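Local coordinates for protein Tv2483 (Treponema vincentii, PDB 6DET) that selectively binds L-arginine as a lipoprotein of a pathogenic treponeme, probably delivering it to an ABC transporter for uptake, at residues A[27-32]-A[228-233]; A[36-41]-A[95-100]; A[67-72]-A[239-244]; A[111-116]-A[220-225]. All coordinates share one frame; numbering follows the deposited sequence.

Overall arrangement
All four contacts lie in one lobe of the two-lobed fold, the lobe built from both ends of the chain. Residues 27-116 supply the first segment of each contact and the second segment of interaction 2; residues 220-244 supply the rest. Interactions 2 and 4, with centres 12 Å apart, lie on neighbouring strands 98-104 and 215-223 of one sheet. Interactions 1 and 3 both use helix 228-243, near its start and its end, with centres 16 Å apart. Interaction 1 touches interactions 2 and 4, whereas interactions 3 and 4 do not touch. Together they join the returning chain to the early strands and helices, building a lobe beside the arginine site.

Interaction 1 of 4, residues A[27-32]-A[228-233]; sequences PSWSKV and ASLVAK
Ser28 and Ser229 each offer a hydroxyl to the backbone of the opposite helix, tying helix 28-35 to helix 228-243 where both begin. Leu230 N donates to Ser28 OG at 2.9 Å, and Trp29 N donates to Ser229 OG at 3.1 Å. Both donors are first-turn amides, which have no carbonyl of their own helix to bond to, so each serine meets a need of the other helix. The two hydroxyl oxygens, Ser28 OG and Ser229 OG, also lie only 2.9 Å apart.

Beside this polar pair, Lys233 lays its aliphatic chain over the Trp29 indole. Its CG stands 3.8 Å from the centroid of the six-membered ring, 8° off the normal, a CH-pi contact close to the centre of the face. A bend in the lysine (chi2 81°) then carries CD and CE along the same face toward CE2 and NE1. At the edge of the indole, Leu230 CD1 approaches Trp29 CE3 at 4.0 Å, and the same methyl meets Val32 CG2 at 3.9 Å.

Asp26 positions the serines from the second shell: its OD1 is hydrogen-bonded to Ser28 OG and its OD2 to Ser229 N, so that one carboxylate spans the start of both helices. The helix segments approach to 7.6 Å between axes at 71°. Around them, Leu73 at the end of helix 61-73 touches both Trp29 and Lys233, Ile75 packs on Val32, and Leu230 rests on Phe223 of strand 215-223, in the sheet.

Interaction 2 of 4, residues A[36-41]-A[95-100]; sequences SALVIG and VIDCIA
Backbone hydrogen bonds join Gly41 to both Cys98 and Ala100: Gly41 N donates to Cys98 O at 2.9 Å, and Ala100 N donates to Gly41 O at 3.1 Å, almost straight at 176°. One step earlier Val39 O receives Asp97 N at 2.8 Å, and Cys98 N adds a weak bond to the same oxygen.

A side chain continues the pairing where the regular strand gives out. Asp97 OD2 accepts Val39 N at 3.0 Å, meeting it on the anti side and 27° out of the carboxylate plane. With CG beside its own backbone N (chi1 -65°), the carboxylate reaches Val39 N, while the Asp97 main-chain N-H takes the C=O of the same residue. Its other oxygen, OD1, forms a salt bridge with Arg224 NH2.

Strand 37-42 runs parallel to strand 98-104 on one side and to strand 76-81 on the other, as in the mixed, partly parallel sheet of an alpha/beta lobe of family 3 solute-binding proteins.

Apolar contacts lie on both faces. On one, Ile40 CG1 meets Cys98 SG at 3.8 Å and Ile40 CG2 meets Ala100 CB at 3.9 Å, with Phe66 of helix 61-73 packing on Ile40; Leu38 CD1 presses on Asp97 CB at 3.5 Å. On the other, Val39 CG1 touches Ile96 CG2 at 3.7 Å, and that isoleucine branch also lies against the bare CA of Gly41, while Leu91 of helix 87-92 packs on Ile96 and Ile99.

Interaction 3 of 4, residues A[67-72]-A[239-244]; sequences TELCRR and AEMNED
Arg72 places a single nitrogen, NH1, between two carboxylates of the 239-244 segment, one on the last turn of the helix (Glu240) and one just past its end (Asp244), while the latter collects two of its nitrogens on a single oxygen. NH1 of Arg72 reaches Glu240 OE1 at 2.8 Å, and the same NH1 lies 2.9 Å from Asp244 OD2. Arg72 NH2 also donates to Asp244 OD2, at 3.0 Å, an end-on grip by two nitrogens on one atom that uses the syn side of the carboxylate. The guanidinium and the Asp244 carboxylate are far from coplanar, their planes 58° apart.

The remaining edge of the guanidinium is taken up by Glu68, one turn earlier in its own helix: Arg72 NE donates to Glu68 OE2 at 2.8 Å. Glu68 is itself held side-on by Arg71, whose NE meets Glu68 OE1 at 2.9 Å and whose NH2 binds OE2. With three acidic residues around its edge, the charge of Arg72 is probably well balanced and its rotation restricted.

Against one face of the guanidinium lies Met241 CG, 3.5 Å from Arg72 CZ. The extended chain to SD sets the sulfur against Leu69, and a bend at the last torsion (chi3 60°) brings CE within 3.6 Å of Glu68 CG. Asp244 OD1 is hydrogen-bonded to Thr246 OG1, at the turn into helix 246-255.

The helix segments cross at 118° with axes 11.0 Å apart. This five-residue salt-bridge network, with Met241 packed against a guanidinium face, joins helices flanking the sheet of an alpha/beta solute-binding lobe.

Interaction 4 of 4, residues A[111-116]-A[220-225]; sequences QHYRMC and TFAFRQ
Arg114 runs along the end of the 220-225 segment, meeting main-chain oxygens on the way. Its CB lies 3.4 Å from Arg224 O. CD passes Val231 of helix 228-243 and is followed by a bend (chi3 -64°) that turns the head group back onto Gln225. There NE donates to Gln225 O at 2.8 Å, coming from 37° above the carbonyl plane and not along a lone pair. At the tip, NH2 adds a weak bond to Gln225 O at 3.0 Å, while CZ rests on Ala228. The guanidinium thus holds the chain just where it leaves the strand for helix 228-243.

The backbone of the same arginine forms an antiparallel hydrogen-bonded pair with Phe223: Arg114 N donates to Phe223 O at 2.9 Å, and Phe223 N donates to Arg114 O at 2.8 Å. Two residues on, Cys116 N bonds Phe221 O at 3.1 Å. Between these, Met115 and Ala222 face each other as a non-hydrogen-bonded pair. On their side of the sheet Met115 CG packs on Thr220 CG2 at 3.7 Å, and Tyr113 CD1 lies 3.8 Å from Ala222 CB. Beyond the Arg114-Phe223 pair, a water links His112 O with Gln225 N.

Strand 215-223 also pairs with strand 98-104 on its other side. Short strand 114-115 pairs with strand 215-223, which probably carries the chain back from the second lobe, as expected for the two connecting strands (here 120-129 and 215-223) of family 3 solute-binding proteins.

Interaction 1 of 4, residues A[27-32]-A[228-233]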
# COMPACT_ATOMS: atom_id res chain seq x y z
N PRO A 27 17.14 15.10 -14.86
CA PRO A 27 18.23 14.16 -14.54
C PRO A 27 17.86 13.02 -13.59
O PRO A 27 18.76 12.37 -13.06
CB PRO A 27 19.28 15.07 -13.89
CG PRO A 27 18.45 16.12 -13.24
CD PRO A 27 17.29 16.37 -14.16
N SER A 28 16.58 12.73 -13.36
CA SER A 28 16.26 11.78 -12.29
C SER A 28 16.70 10.36 -12.65
O SER A 28 17.24 9.64 -11.80
CB SER A 28 14.77 11.82 -11.92
OG SER A 28 13.90 11.56 -13.03
N TRP A 29 16.51 9.94 -13.91
CA TRP A 29 17.05 8.64 -14.31
C TRP A 29 18.57 8.65 -14.28
O TRP A 29 19.20 7.73 -13.74
CB TRP A 29 16.54 8.23 -15.69
CG TRP A 29 17.33 7.08 -16.24
CD1 TRP A 29 18.10 7.08 -17.36
CD2 TRP A 29 17.48 5.79 -15.65
NE1 TRP A 29 18.71 5.86 -17.52
CE2 TRP A 29 18.34 5.05 -16.49
CE3 TRP A 29 16.97 5.17 -14.50
CZ2 TRP A 29 18.71 3.73 -16.21
CZ3 TRP A 29 17.34 3.85 -14.23
CH2 TRP A 29 18.19 3.15 -15.09
N SER A 30 19.20 9.68 -14.87
CA SER A 30 20.66 9.73 -14.85
C SER A 30 21.21 9.58 -13.43
O SER A 30 22.22 8.89 -13.20
CB SER A 30 21.13 11.03 -15.47
OG SER A 30 20.84 11.01 -16.86
N LYS A 31 20.59 10.25 -12.46
CA LYS A 31 21.09 10.17 -11.09
C LYS A 31 21.07 8.73 -10.57
O LYS A 31 22.03 8.26 -9.96
CB LYS A 31 20.28 11.09 -10.19
CG LYS A 31 20.61 12.57 -10.31
CD LYS A 31 19.71 13.44 -9.43
CE LYS A 31 19.89 14.91 -9.81
NZ LYS A 31 18.91 15.82 -9.19
N VAL A 32 19.97 8.01 -10.83
CA VAL A 32 19.85 6.62 -10.40
C VAL A 32 20.84 5.73 -11.14
O VAL A 32 21.46 4.84 -10.55
CB VAL A 32 18.40 6.15 -10.61
CG1 VAL A 32 18.30 4.63 -10.55
CG2 VAL A 32 17.51 6.83 -9.59
N ALA A 228 10.34 12.82 -13.81
CA ALA A 228 9.63 12.22 -14.94
C ALA A 228 10.47 11.17 -15.68
O ALA A 228 9.95 10.11 -16.04
CB ALA A 228 9.18 13.32 -15.88
N SER A 229 11.76 11.41 -15.90
CA SER A 229 12.56 10.44 -16.65
C SER A 229 12.76 9.15 -15.85
O SER A 229 12.77 8.05 -16.42
CB SER A 229 13.92 11.05 -17.03
OG SER A 229 14.61 11.44 -15.84
N LEU A 230 12.94 9.26 -14.53
CA LEU A 230 13.02 8.07 -13.70
C LEU A 230 11.73 7.26 -13.79
O LEU A 230 11.76 6.04 -13.99
CB LEU A 230 13.31 8.45 -12.24
CG LEU A 230 13.31 7.29 -11.23
CD1 LEU A 230 14.31 6.22 -11.65
CD2 LEU A 230 13.64 7.78 -9.80
N VAL A 231 10.59 7.92 -13.67
CA VAL A 231 9.32 7.20 -13.68
C VAL A 231 9.08 6.58 -15.05
O VAL A 231 8.62 5.43 -15.16
CB VAL A 231 8.17 8.13 -13.26
CG1 VAL A 231 6.79 7.48 -13.54
CG2 VAL A 231 8.28 8.50 -11.81
N ALA A 232 9.39 7.31 -16.13
CA ALA A 232 9.23 6.75 -17.48
C ALA A 232 10.07 5.50 -17.68
O ALA A 232 9.61 4.53 -18.30
CB ALA A 232 9.59 7.79 -18.54
N LYS A 233 11.32 5.51 -17.20
CA LYS A 233 12.17 4.32 -17.32
C LYS A 233 11.55 3.15 -16.58
O LYS A 233 11.46 2.03 -17.11
CB LYS A 233 13.57 4.61 -16.77
CG LYS A 233 14.65 3.73 -17.34
CD LYS A 233 15.06 4.26 -18.68
CE LYS A 233 16.06 3.40 -19.36
NZ LYS A 233 16.34 3.97 -20.70

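Interaction 2 of 4, residues A[36-41]-A[95-100]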
# COMPACT_ATOMS: atom_id res chain seq x y z
N SER A 36 23.80 3.68 -9.59
CA SER A 36 23.57 2.27 -9.87
C SER A 36 22.74 1.64 -8.76
O SER A 36 22.97 0.50 -8.35
CB SER A 36 24.87 1.51 -10.09
OG SER A 36 24.63 0.36 -10.90
N ALA A 37 21.80 2.41 -8.25
CA ALA A 37 20.94 1.91 -7.18
C ALA A 37 19.63 2.67 -7.12
O ALA A 37 19.58 3.87 -7.38
CB ALA A 37 21.65 2.04 -5.85
N LEU A 38 18.58 1.97 -6.69
CA LEU A 38 17.29 2.58 -6.49
C LEU A 38 16.89 2.29 -5.05
O LEU A 38 16.94 1.13 -4.63
CB LEU A 38 16.23 2.04 -7.44
CG LEU A 38 14.87 2.72 -7.32
CD1 LEU A 38 14.87 4.14 -7.90
CD2 LEU A 38 13.79 1.90 -8.02
N VAL A 39 16.59 3.34 -4.30
CA VAL A 39 16.21 3.21 -2.89
C VAL A 39 14.69 3.20 -2.82
O VAL A 39 14.03 4.20 -3.14
CB VAL A 39 16.81 4.33 -2.04
CG1 VAL A 39 16.34 4.20 -0.59
CG2 VAL A 39 18.34 4.30 -2.12
N ILE A 40 14.13 2.05 -2.42
CA ILE A 40 12.69 1.84 -2.39
C ILE A 40 12.29 1.87 -0.91
O ILE A 40 12.67 0.98 -0.15
CB ILE A 40 12.29 0.49 -3.02
CG1 ILE A 40 12.81 0.37 -4.47
CG2 ILE A 40 10.77 0.29 -2.97
CD1 ILE A 40 13.91 -0.66 -4.60
N GLY A 41 11.57 2.91 -0.49
CA GLY A 41 11.10 2.99 0.88
C GLY A 41 9.90 2.08 1.08
O GLY A 41 8.96 2.09 0.27
N VAL A 95 16.33 10.79 0.73
CA VAL A 95 16.71 9.60 1.48
C VAL A 95 16.26 8.34 0.74
O VAL A 95 16.99 7.34 0.72
CB VAL A 95 16.13 9.65 2.91
CG1 VAL A 95 16.48 8.36 3.65
CG2 VAL A 95 16.67 10.87 3.64
N ILE A 96 15.06 8.37 0.15
CA ILE A 96 14.56 7.32 -0.73
C ILE A 96 14.29 7.92 -2.10
O ILE A 96 14.21 9.13 -2.27
CB ILE A 96 13.31 6.64 -0.19
CG1 ILE A 96 12.17 7.67 -0.05
CG2 ILE A 96 13.66 6.05 1.18
CD1 ILE A 96 10.84 7.13 0.64
N ASP A 97 14.12 7.03 -3.08
CA ASP A 97 13.80 7.43 -4.46
C ASP A 97 12.34 7.18 -4.82
O ASP A 97 11.84 7.77 -5.79
CB ASP A 97 14.69 6.67 -5.45
CG ASP A 97 16.17 7.04 -5.30
OD1 ASP A 97 16.48 8.24 -5.15
OD2 ASP A 97 17.02 6.13 -5.34
N CYS A 98 11.67 6.30 -4.09
CA CYS A 98 10.27 5.98 -4.38
C CYS A 98 9.70 5.29 -3.16
O CYS A 98 10.42 4.94 -2.22
CB CYS A 98 10.16 5.11 -5.63
SG CYS A 98 10.91 3.50 -5.50
N ILE A 99 8.37 5.11 -3.18
CA ILE A 99 7.62 4.55 -2.05
C ILE A 99 6.75 3.42 -2.58
O ILE A 99 6.05 3.61 -3.57
CB ILE A 99 6.73 5.60 -1.36
CG1 ILE A 99 7.52 6.86 -0.98
CG2 ILE A 99 6.11 4.99 -0.09
CD1 ILE A 99 6.63 8.07 -0.74
N ALA A 100 6.85 2.25 -1.95
CA ALA A 100 6.00 1.11 -2.27
C ALA A 100 5.26 0.72 -0.98
O ALA A 100 4.87 1.62 -0.22
CB ALA A 100 6.86 -0.02 -2.86

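Interaction 3 of 4, residues A[67-72]-A[239-244]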
# COMPACT_ATOMS: atom_id res chain seq x y z
N THR A 67 12.81 -5.96 -7.22
CA THR A 67 14.07 -6.68 -7.35
C THR A 67 14.34 -7.03 -8.82
O THR A 67 15.47 -6.87 -9.31
CB THR A 67 14.04 -7.95 -6.50
OG1 THR A 67 13.91 -7.61 -5.11
CG2 THR A 67 15.31 -8.76 -6.68
N GLU A 68 13.31 -7.50 -9.53
CA GLU A 68 13.48 -7.90 -10.92
C GLU A 68 13.60 -6.69 -11.83
O GLU A 68 14.40 -6.68 -12.77
CB GLU A 68 12.31 -8.80 -11.35
CG GLU A 68 12.29 -9.14 -12.84
CD GLU A 68 13.53 -9.89 -13.30
OE1 GLU A 68 14.37 -10.29 -12.46
OE2 GLU A 68 13.67 -10.08 -14.54
N LEU A 69 12.80 -5.65 -11.56
CA LEU A 69 12.90 -4.42 -12.33
C LEU A 69 14.32 -3.85 -12.26
O LEU A 69 14.90 -3.49 -13.29
CB LEU A 69 11.90 -3.42 -11.80
CG LEU A 69 11.99 -2.06 -12.47
CD1 LEU A 69 10.66 -1.67 -13.08
CD2 LEU A 69 12.43 -1.08 -11.43
N CYS A 70 14.88 -3.75 -11.05
CA CYS A 70 16.23 -3.21 -10.92
C CYS A 70 17.25 -4.13 -11.57
O CYS A 70 18.23 -3.67 -12.19
CB CYS A 70 16.55 -2.97 -9.43
SG CYS A 70 15.71 -1.59 -8.72
N ARG A 71 17.03 -5.45 -11.51
CA ARG A 71 17.94 -6.35 -12.19
C ARG A 71 17.97 -6.03 -13.68
O ARG A 71 19.04 -5.94 -14.28
CB ARG A 71 17.55 -7.81 -11.98
CG ARG A 71 18.58 -8.76 -12.61
CD ARG A 71 18.09 -10.19 -12.61
NE ARG A 71 17.02 -10.36 -13.59
CZ ARG A 71 17.23 -10.54 -14.89
NH1 ARG A 71 18.46 -10.59 -15.36
NH2 ARG A 71 16.21 -10.68 -15.73
N ARG A 72 16.80 -5.87 -14.28
CA ARG A 72 16.75 -5.57 -15.71
C ARG A 72 17.38 -4.23 -16.04
O ARG A 72 17.92 -4.05 -17.14
CB ARG A 72 15.30 -5.61 -16.21
CG ARG A 72 14.72 -7.00 -16.22
CD ARG A 72 13.29 -7.05 -16.77
NE ARG A 72 12.69 -8.36 -16.54
CZ ARG A 72 11.71 -8.88 -17.27
NH1 ARG A 72 11.21 -8.21 -18.31
NH2 ARG A 72 11.22 -10.08 -16.97
N ALA A 239 6.09 -2.47 -17.80
CA ALA A 239 5.25 -2.94 -18.90
C ALA A 239 5.80 -4.23 -19.49
O ALA A 239 5.05 -5.18 -19.74
CB ALA A 239 5.12 -1.86 -19.97
N GLU A 240 7.11 -4.28 -19.72
CA GLU A 240 7.75 -5.49 -20.22
C GLU A 240 7.51 -6.65 -19.27
O GLU A 240 7.20 -7.77 -19.70
CB GLU A 240 9.25 -5.23 -20.41
CG GLU A 240 10.09 -6.41 -20.91
CD GLU A 240 11.59 -6.09 -20.99
OE1 GLU A 240 12.28 -6.15 -19.94
OE2 GLU A 240 12.09 -5.77 -22.09
N MET A 241 7.67 -6.39 -17.97
CA MET A 241 7.53 -7.45 -16.97
C MET A 241 6.09 -7.91 -16.83
O MET A 241 5.85 -9.04 -16.36
CB MET A 241 8.04 -6.95 -15.60
CG MET A 241 9.53 -6.78 -15.53
SD MET A 241 10.07 -5.87 -14.06
CE MET A 241 9.45 -6.93 -12.78
N ASN A 242 5.12 -7.07 -17.20
CA ASN A 242 3.73 -7.48 -17.13
C ASN A 242 3.34 -8.27 -18.36
O ASN A 242 2.67 -9.30 -18.26
CB ASN A 242 2.82 -6.27 -16.96
CG ASN A 242 1.46 -6.64 -16.42
OD1 ASN A 242 1.36 -7.17 -15.31
ND2 ASN A 242 0.41 -6.40 -17.19
N GLU A 243 3.75 -7.79 -19.54
CA GLU A 243 3.41 -8.46 -20.79
C GLU A 243 4.05 -9.83 -20.87
O GLU A 243 3.45 -10.76 -21.41
CB GLU A 243 3.84 -7.62 -21.99
CG GLU A 243 3.77 -8.36 -23.34
CD GLU A 243 2.40 -8.86 -23.66
OE1 GLU A 243 1.45 -8.27 -23.14
OE2 GLU A 243 2.28 -9.84 -24.45
N ASP A 244 5.28 -9.98 -20.35
CA ASP A 244 5.99 -11.24 -20.45
C ASP A 244 5.65 -12.19 -19.31
O ASP A 244 6.28 -13.24 -19.19
CB ASP A 244 7.51 -11.03 -20.56
CG ASP A 244 8.20 -10.65 -19.24
OD1 ASP A 244 7.58 -10.73 -18.16
OD2 ASP A 244 9.42 -10.30 -19.31

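Interaction 4 of 4, residues A[111-116]-A[220-225]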
# COMPACT_ATOMS: atom_id res chain seq x y z
N GLN A 111 -1.16 15.93 -6.02
CA GLN A 111 -0.52 17.23 -5.86
C GLN A 111 0.79 17.16 -5.10
O GLN A 111 1.45 18.19 -4.93
CB GLN A 111 -1.45 18.20 -5.11
CG GLN A 111 -2.88 18.25 -5.60
CD GLN A 111 -2.98 18.63 -7.05
OE1 GLN A 111 -2.17 19.40 -7.56
NE2 GLN A 111 -3.99 18.10 -7.73
N HIS A 112 1.19 15.98 -4.62
CA HIS A 112 2.39 15.86 -3.81
C HIS A 112 3.40 14.88 -4.36
O HIS A 112 4.55 14.88 -3.91
CB HIS A 112 2.04 15.39 -2.38
CG HIS A 112 1.25 16.37 -1.59
ND1 HIS A 112 1.76 17.01 -0.48
CD2 HIS A 112 -0.02 16.81 -1.72
CE1 HIS A 112 0.84 17.81 0.03
NE2 HIS A 112 -0.25 17.71 -0.71
N TYR A 113 2.99 14.04 -5.30
CA TYR A 113 3.81 12.94 -5.80
C TYR A 113 3.56 12.75 -7.29
O TYR A 113 2.47 13.05 -7.79
CB TYR A 113 3.48 11.60 -5.12
CG TYR A 113 3.59 11.55 -3.61
CD1 TYR A 113 4.78 11.18 -3.00
CD2 TYR A 113 2.48 11.81 -2.80
CE1 TYR A 113 4.88 11.08 -1.63
CE2 TYR A 113 2.57 11.73 -1.43
CZ TYR A 113 3.78 11.36 -0.85
OH TYR A 113 3.88 11.26 0.53
N ARG A 114 4.58 12.22 -7.96
CA ARG A 114 4.44 11.66 -9.30
C ARG A 114 4.23 10.17 -9.14
O ARG A 114 5.06 9.49 -8.54
CB ARG A 114 5.68 11.93 -10.16
CG ARG A 114 5.57 11.34 -11.59
CD ARG A 114 6.78 11.69 -12.45
NE ARG A 114 6.88 13.13 -12.68
CZ ARG A 114 6.36 13.77 -13.72
NH1 ARG A 114 5.68 13.10 -14.65
NH2 ARG A 114 6.51 15.08 -13.81
N MET A 115 3.11 9.65 -9.62
CA MET A 115 2.76 8.26 -9.38
C MET A 115 2.79 7.48 -10.69
O MET A 115 2.44 8.00 -11.75
CB MET A 115 1.40 8.17 -8.68
CG MET A 115 1.50 8.75 -7.25
SD MET A 115 -0.03 8.87 -6.27
CE MET A 115 -0.78 10.27 -7.08
N CYS A 116 3.28 6.24 -10.63
CA CYS A 116 3.38 5.47 -11.86
C CYS A 116 2.05 4.77 -12.12
O CYS A 116 1.18 4.70 -11.25
CB CYS A 116 4.51 4.46 -11.78
SG CYS A 116 4.16 3.07 -10.69
N THR A 220 -0.13 2.31 -6.40
CA THR A 220 0.90 2.80 -7.30
C THR A 220 2.24 2.73 -6.59
O THR A 220 2.35 2.27 -5.44
CB THR A 220 0.56 4.24 -7.76
OG1 THR A 220 1.50 4.70 -8.74
CG2 THR A 220 0.56 5.19 -6.60
N PHE A 221 3.29 3.20 -7.28
CA PHE A 221 4.58 3.48 -6.67
C PHE A 221 4.81 4.98 -6.82
O PHE A 221 4.61 5.53 -7.91
CB PHE A 221 5.70 2.69 -7.33
CG PHE A 221 5.46 1.22 -7.35
CD1 PHE A 221 5.12 0.54 -6.17
CD2 PHE A 221 5.56 0.52 -8.53
CE1 PHE A 221 4.90 -0.82 -6.23
CE2 PHE A 221 5.34 -0.84 -8.56
CZ PHE A 221 5.01 -1.50 -7.41
N ALA A 222 5.15 5.64 -5.71
CA ALA A 222 5.21 7.11 -5.63
C ALA A 222 6.65 7.61 -5.77
O ALA A 222 7.56 7.09 -5.12
CB ALA A 222 4.63 7.60 -4.31
N PHE A 223 6.82 8.67 -6.57
CA PHE A 223 8.12 9.26 -6.88
C PHE A 223 8.06 10.75 -6.63
O PHE A 223 6.98 11.34 -6.50
CB PHE A 223 8.51 9.00 -8.35
CG PHE A 223 8.78 7.56 -8.64
CD1 PHE A 223 7.73 6.68 -8.79
CD2 PHE A 223 10.08 7.09 -8.75
CE1 PHE A 223 7.96 5.36 -9.04
CE2 PHE A 223 10.30 5.75 -8.99
CZ PHE A 223 9.21 4.89 -9.12
N ARG A 224 9.24 11.39 -6.63
CA ARG A 224 9.27 12.84 -6.51
C ARG A 224 8.58 13.45 -7.72
O ARG A 224 8.65 12.92 -8.82
CB ARG A 224 10.71 13.35 -6.44
CG ARG A 224 11.40 13.14 -5.09
CD ARG A 224 12.90 13.54 -5.13
NE ARG A 224 13.66 12.55 -5.87
CZ ARG A 224 14.24 11.48 -5.34
NH1 ARG A 224 14.19 11.26 -4.03
NH2 ARG A 224 14.88 10.63 -6.14
N GLN A 225 7.95 14.61 -7.50
CA GLN A 225 7.12 15.22 -8.53
C GLN A 225 7.89 15.48 -9.82
O GLN A 225 7.39 15.23 -10.92
CB GLN A 225 6.53 16.54 -8.01
CG GLN A 225 5.51 16.34 -6.92
CD GLN A 225 5.18 17.61 -6.19
OE1 GLN A 225 6.00 18.14 -5.42
NE2 GLN A 225 3.99 18.13 -6.43
O HOH W 1 7.44 14.85 -4.45